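Local coordinates for carbohydrate-binding protein (Flavonifractor plautii, PDB 6N1B) that probably removes the acetyl group from the N-acetylgalactosamine of the blood group A antigen, and binds the blood group B trisaccharide in its glycan pocket, at residues Tyr129-Trp138 and Val150-Trp161. Sequence-based numbering, arbitrary orientation.
Sequences YDAMMAYWNW and VRLRISYDGVHW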
loop_
_atom_site.group_PDB
_atom_site.type_symbol
_atom_site.label_atom_id
_atom_site.label_comp_id
_atom_site.label_asym_id
_atom_site.label_seq_id
_atom_site.Cartn_x
_atom_site.Cartn_y
_atom_site.Cartn_z
ATOM N N TYR A 129 -5.644 -19.011 -9.571
ATOM C CA TYR A 129 -4.454 -19.229 -10.314
ATOM C C TYR A 129 -3.277 -19.611 -9.388
ATOM O O TYR A 129 -2.136 -19.853 -9.910
ATOM C CB TYR A 129 -4.080 -17.966 -11.137
ATOM C CG TYR A 129 -4.981 -17.782 -12.315
ATOM C CD1 TYR A 129 -6.341 -17.313 -12.161
ATOM C CD2 TYR A 129 -4.537 -17.993 -13.582
ATOM C CE1 TYR A 129 -7.145 -17.071 -13.255
ATOM C CE2 TYR A 129 -5.382 -17.796 -14.728
ATOM C CZ TYR A 129 -6.654 -17.311 -14.548
ATOM O OH TYR A 129 -7.483 -17.094 -15.639
ATOM N N ASP A 130 -3.468 -19.592 -8.064
ATOM C CA ASP A 130 -2.475 -19.772 -7.037
ATOM C C ASP A 130 -1.223 -18.875 -7.340
ATOM O O ASP A 130 -0.084 -19.359 -7.447
ATOM C CB ASP A 130 -2.105 -21.227 -6.938
ATOM C CG ASP A 130 -1.208 -21.531 -5.758
ATOM O OD1 ASP A 130 -1.278 -20.889 -4.702
ATOM O OD2 ASP A 130 -0.490 -22.614 -5.869
ATOM N N ALA A 131 -1.489 -17.608 -7.521
ATOM C CA ALA A 131 -0.485 -16.643 -8.040
ATOM C C ALA A 131 -0.679 -15.307 -7.342
ATOM O O ALA A 131 -1.819 -14.985 -6.962
ATOM C CB ALA A 131 -0.616 -16.436 -9.540
ATOM N N MET A 132 0.387 -14.564 -7.141
ATOM C CA MET A 132 0.328 -13.172 -6.702
ATOM C C MET A 132 0.289 -12.233 -7.888
ATOM O O MET A 132 0.943 -12.409 -8.905
ATOM C CB MET A 132 1.582 -12.830 -5.840
ATOM C CG MET A 132 1.663 -13.607 -4.491
ATOM S SD MET A 132 0.416 -13.111 -3.333
ATOM C CE MET A 132 0.862 -14.265 -2.027
ATOM N N MET A 133 -0.517 -11.148 -7.659
ATOM C CA MET A 133 -0.694 -10.081 -8.656
ATOM C C MET A 133 -0.224 -8.756 -7.991
ATOM O O MET A 133 -0.863 -8.331 -7.058
ATOM C CB MET A 133 -2.164 -9.985 -9.041
ATOM C CG MET A 133 -2.779 -11.277 -9.574
ATOM S SD MET A 133 -4.543 -11.162 -9.939
ATOM C CE MET A 133 -4.529 -10.245 -11.479
ATOM N N ALA A 134 0.937 -8.261 -8.465
ATOM C CA ALA A 134 1.510 -7.087 -7.864
ATOM C C ALA A 134 1.273 -5.859 -8.827
ATOM O O ALA A 134 1.775 -5.863 -9.974
ATOM C CB ALA A 134 3.023 -7.269 -7.664
ATOM N N TYR A 135 0.504 -4.898 -8.331
ATOM C CA TYR A 135 0.175 -3.674 -9.072
ATOM C C TYR A 135 1.040 -2.529 -8.589
ATOM O O TYR A 135 1.443 -2.495 -7.409
ATOM C CB TYR A 135 -1.294 -3.322 -8.803
ATOM C CG TYR A 135 -2.297 -4.342 -9.330
ATOM C CD1 TYR A 135 -2.704 -5.413 -8.551
ATOM C CD2 TYR A 135 -2.909 -4.185 -10.557
ATOM C CE1 TYR A 135 -3.637 -6.301 -9.031
ATOM C CE2 TYR A 135 -3.857 -5.061 -11.051
ATOM C CZ TYR A 135 -4.257 -6.104 -10.229
ATOM O OH TYR A 135 -5.198 -7.010 -10.658
ATOM N N TRP A 136 1.247 -1.542 -9.434
ATOM C CA TRP A 136 1.870 -0.270 -8.985
ATOM C C TRP A 136 1.470 0.819 -9.985
ATOM O O TRP A 136 0.837 0.562 -11.002
ATOM C CB TRP A 136 3.388 -0.375 -8.836
ATOM C CG TRP A 136 4.123 -0.486 -10.133
ATOM C CD1 TRP A 136 4.708 0.552 -10.836
ATOM C CD2 TRP A 136 4.361 -1.656 -10.909
ATOM N NE1 TRP A 136 5.250 0.118 -12.020
ATOM C CE2 TRP A 136 5.079 -1.250 -12.060
ATOM C CE3 TRP A 136 4.026 -2.998 -10.789
ATOM C CZ2 TRP A 136 5.425 -2.115 -13.046
ATOM C CZ3 TRP A 136 4.419 -3.878 -11.791
ATOM C CH2 TRP A 136 5.123 -3.457 -12.896
ATOM N N ASN A 137 1.876 2.048 -9.651
ATOM C CA ASN A 137 1.611 3.234 -10.477
ATOM C C ASN A 137 2.886 3.728 -11.083
ATOM O O ASN A 137 3.879 3.887 -10.353
ATOM C CB ASN A 137 0.918 4.275 -9.611
ATOM C CG ASN A 137 0.470 5.458 -10.380
ATOM O OD1 ASN A 137 1.345 6.179 -10.915
ATOM N ND2 ASN A 137 -0.843 5.742 -10.441
ATOM N N TRP A 138 2.906 3.945 -12.352
ATOM C CA TRP A 138 3.985 4.516 -13.084
ATOM C C TRP A 138 3.577 5.887 -13.625
ATOM O O TRP A 138 2.489 5.984 -14.244
ATOM C CB TRP A 138 4.437 3.655 -14.289
ATOM C CG TRP A 138 5.356 4.262 -15.295
ATOM C CD1 TRP A 138 6.753 4.278 -15.198
ATOM C CD2 TRP A 138 5.010 4.929 -16.513
ATOM N NE1 TRP A 138 7.262 4.879 -16.326
ATOM C CE2 TRP A 138 6.223 5.270 -17.154
ATOM C CE3 TRP A 138 3.817 5.158 -17.174
ATOM C CZ2 TRP A 138 6.257 5.817 -18.404
ATOM C CZ3 TRP A 138 3.823 5.776 -18.424
ATOM C CH2 TRP A 138 5.038 6.130 -19.025
ATOM N N VAL A 150 -1.455 2.312 -14.303
ATOM C CA VAL A 150 -1.380 1.204 -13.321
ATOM C C VAL A 150 -0.856 -0.001 -14.034
ATOM O O VAL A 150 -1.440 -0.381 -15.066
ATOM C CB VAL A 150 -2.742 0.961 -12.599
ATOM C CG1 VAL A 150 -2.626 -0.252 -11.708
ATOM C CG2 VAL A 150 -3.185 2.192 -11.838
ATOM N N ARG A 151 0.260 -0.539 -13.573
ATOM C CA ARG A 151 0.953 -1.701 -14.171
ATOM C C ARG A 151 0.886 -2.878 -13.208
ATOM O O ARG A 151 0.565 -2.745 -12.037
ATOM C CB ARG A 151 2.364 -1.299 -14.489
ATOM C CG ARG A 151 2.453 -0.223 -15.555
ATOM C CD ARG A 151 3.880 0.267 -15.869
ATOM N NE ARG A 151 3.844 1.164 -16.995
ATOM C CZ ARG A 151 4.925 1.612 -17.664
ATOM N NH1 ARG A 151 6.121 1.469 -17.130
ATOM N NH2 ARG A 151 4.760 2.128 -18.871
ATOM N N LEU A 152 1.194 -4.041 -13.773
ATOM C CA LEU A 152 0.964 -5.337 -13.109
ATOM C C LEU A 152 2.046 -6.330 -13.498
ATOM O O LEU A 152 2.381 -6.475 -14.717
ATOM C CB LEU A 152 -0.381 -5.859 -13.534
ATOM C CG LEU A 152 -0.764 -7.294 -13.205
ATOM C CD1 LEU A 152 -0.818 -7.561 -11.697
ATOM C CD2 LEU A 152 -2.090 -7.657 -13.851
ATOM N N ARG A 153 2.592 -6.977 -12.473
ATOM C CA ARG A 153 3.450 -8.180 -12.693
ATOM C C ARG A 153 2.867 -9.277 -11.809
ATOM O O ARG A 153 2.473 -9.053 -10.674
ATOM C CB ARG A 153 4.913 -7.909 -12.261
ATOM C CG ARG A 153 5.696 -7.075 -13.304
ATOM C CD ARG A 153 7.096 -6.708 -12.796
ATOM N NE ARG A 153 7.844 -5.945 -13.792
ATOM C CZ ARG A 153 8.720 -6.431 -14.674
ATOM N NH1 ARG A 153 9.025 -7.711 -14.706
ATOM N NH2 ARG A 153 9.318 -5.592 -15.538
ATOM N N ILE A 154 2.880 -10.518 -12.363
ATOM C CA ILE A 154 2.309 -11.693 -11.688
ATOM C C ILE A 154 3.436 -12.696 -11.405
ATOM O O ILE A 154 4.440 -12.773 -12.175
ATOM C CB ILE A 154 1.249 -12.321 -12.625
ATOM C CG1 ILE A 154 0.058 -11.376 -12.783
ATOM C CG2 ILE A 154 0.792 -13.722 -12.190
ATOM C CD1 ILE A 154 -0.873 -11.665 -13.933
ATOM N N SER A 155 3.280 -13.451 -10.295
ATOM C CA SER A 155 4.259 -14.489 -10.019
ATOM C C SER A 155 3.544 -15.761 -9.564
ATOM O O SER A 155 2.584 -15.701 -8.762
ATOM C CB SER A 155 5.214 -14.039 -8.900
ATOM O OG SER A 155 6.240 -15.003 -8.609
ATOM N N TYR A 156 4.083 -16.898 -10.047
ATOM C CA TYR A 156 3.737 -18.203 -9.583
ATOM C C TYR A 156 4.641 -18.769 -8.460
ATOM O O TYR A 156 4.165 -19.611 -7.651
ATOM C CB TYR A 156 3.664 -19.193 -10.721
ATOM C CG TYR A 156 2.706 -18.892 -11.815
ATOM C CD1 TYR A 156 1.311 -19.051 -11.578
ATOM C CD2 TYR A 156 3.057 -18.490 -13.061
ATOM C CE1 TYR A 156 0.397 -18.884 -12.624
ATOM C CE2 TYR A 156 2.150 -18.316 -14.132
ATOM C CZ TYR A 156 0.799 -18.534 -13.894
ATOM O OH TYR A 156 -0.119 -18.393 -14.901
ATOM N N ASP A 157 5.911 -18.398 -8.538
ATOM C CA ASP A 157 6.940 -19.019 -7.711
ATOM C C ASP A 157 7.527 -18.115 -6.665
ATOM O O ASP A 157 8.318 -18.559 -5.843
ATOM C CB ASP A 157 8.098 -19.626 -8.588
ATOM C CG ASP A 157 8.900 -18.587 -9.328
ATOM O OD1 ASP A 157 8.668 -17.377 -9.186
ATOM O OD2 ASP A 157 9.782 -19.033 -10.111
ATOM N N GLY A 158 7.115 -16.855 -6.625
ATOM C CA GLY A 158 7.581 -15.866 -5.625
ATOM C C GLY A 158 8.907 -15.206 -5.961
ATOM O O GLY A 158 9.339 -14.252 -5.305
ATOM N N VAL A 159 9.568 -15.754 -7.003
ATOM C CA VAL A 159 10.899 -15.347 -7.407
ATOM C C VAL A 159 10.922 -14.517 -8.694
ATOM O O VAL A 159 11.623 -13.502 -8.844
ATOM C CB VAL A 159 11.841 -16.645 -7.542
ATOM C CG1 VAL A 159 13.184 -16.298 -8.111
ATOM C CG2 VAL A 159 11.935 -17.362 -6.239
ATOM N N HIS A 160 10.133 -14.987 -9.700
ATOM C CA HIS A 160 10.035 -14.352 -10.987
ATOM C C HIS A 160 8.656 -13.667 -11.131
ATOM O O HIS A 160 7.641 -14.341 -10.919
ATOM C CB HIS A 160 10.217 -15.422 -12.079
ATOM C CG HIS A 160 11.494 -16.136 -11.942
ATOM N ND1 HIS A 160 11.533 -17.391 -11.377
ATOM C CD2 HIS A 160 12.720 -15.797 -12.283
ATOM C CE1 HIS A 160 12.790 -17.827 -11.396
ATOM N NE2 HIS A 160 13.554 -16.844 -11.872
ATOM N N TRP A 161 8.700 -12.365 -11.465
ATOM C CA TRP A 161 7.507 -11.553 -11.481
ATOM C C TRP A 161 7.387 -10.873 -12.853
ATOM O O TRP A 161 8.298 -10.125 -13.245
ATOM C CB TRP A 161 7.680 -10.418 -10.398
ATOM C CG TRP A 161 7.712 -11.032 -9.015
ATOM C CD1 TRP A 161 8.782 -11.658 -8.383
ATOM C CD2 TRP A 161 6.624 -11.048 -8.077
ATOM N NE1 TRP A 161 8.369 -12.110 -7.153
ATOM C CE2 TRP A 161 7.047 -11.767 -6.904
ATOM C CE3 TRP A 161 5.274 -10.622 -8.107
ATOM C CZ2 TRP A 161 6.188 -12.081 -5.847
ATOM C CZ3 TRP A 161 4.470 -10.894 -7.059
ATOM C CH2 TRP A 161 4.913 -11.636 -5.901
HETATM O O HOH W 1 6.873 0.907 -14.403
#
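A beta hairpin pairs residues 131-138 with 150-155, the two central strands of a four-stranded antiparallel sheet. Met-132 faces Ser-155, Ala-134 faces Arg-153 and Trp-136 faces Arg-151 as hydrogen-bonded pairs. Each pair makes two backbone bonds, such as Ala-134 N to Arg-153 O at 2.8 Å.

On the face that carries Trp-136, Arg-151 meets two indoles. Its CB lies over one face of the Trp-136 ring, 3.5 Å from CZ2. Its extended chain then carries the guanidinium flat onto Trp-138, with centres 3.7 Å apart and planes at 5°, a cation-pi stack. Glu-149 also forms a salt bridge with Arg-151 NE. One water accepts from Trp-136 NE1 and from Arg-151 NH1 (2.9 Å), and joins the edges of the two groups. Trp-136 chi1 of 71° sets CG between N and the carbonyl carbon, and the indole reaches across to Arg-153, where Trp-136 CH2 is 3.7 Å from Arg-153 CG. Arg-153 NH1 donates in its own plane to Trp-161 O, while NH2 pairs with Glu-108. The Trp-161 ring rests beside Met-132, with CH2 3.5 Å from Met-132 CB.

The other face is mostly apolar. Leu-152 CD1 sits over the centre of the Tyr-135 ring, 3.9 Å from its centroid, a CH-pi contact. Leu-152 CD1 also touches Met-133 CB. The Tyr-135 hydroxyl is bound to Gly-246 O. The side chain of Asn-137, whose ND2 is hydrogen-bonded to Met-204 O, ends this row about 6 Å from the alpha-D-galactopyranose of the bound glycan. The four-stranded antiparallel sheet, one of several in the chain, is consistent with a beta-propeller blade.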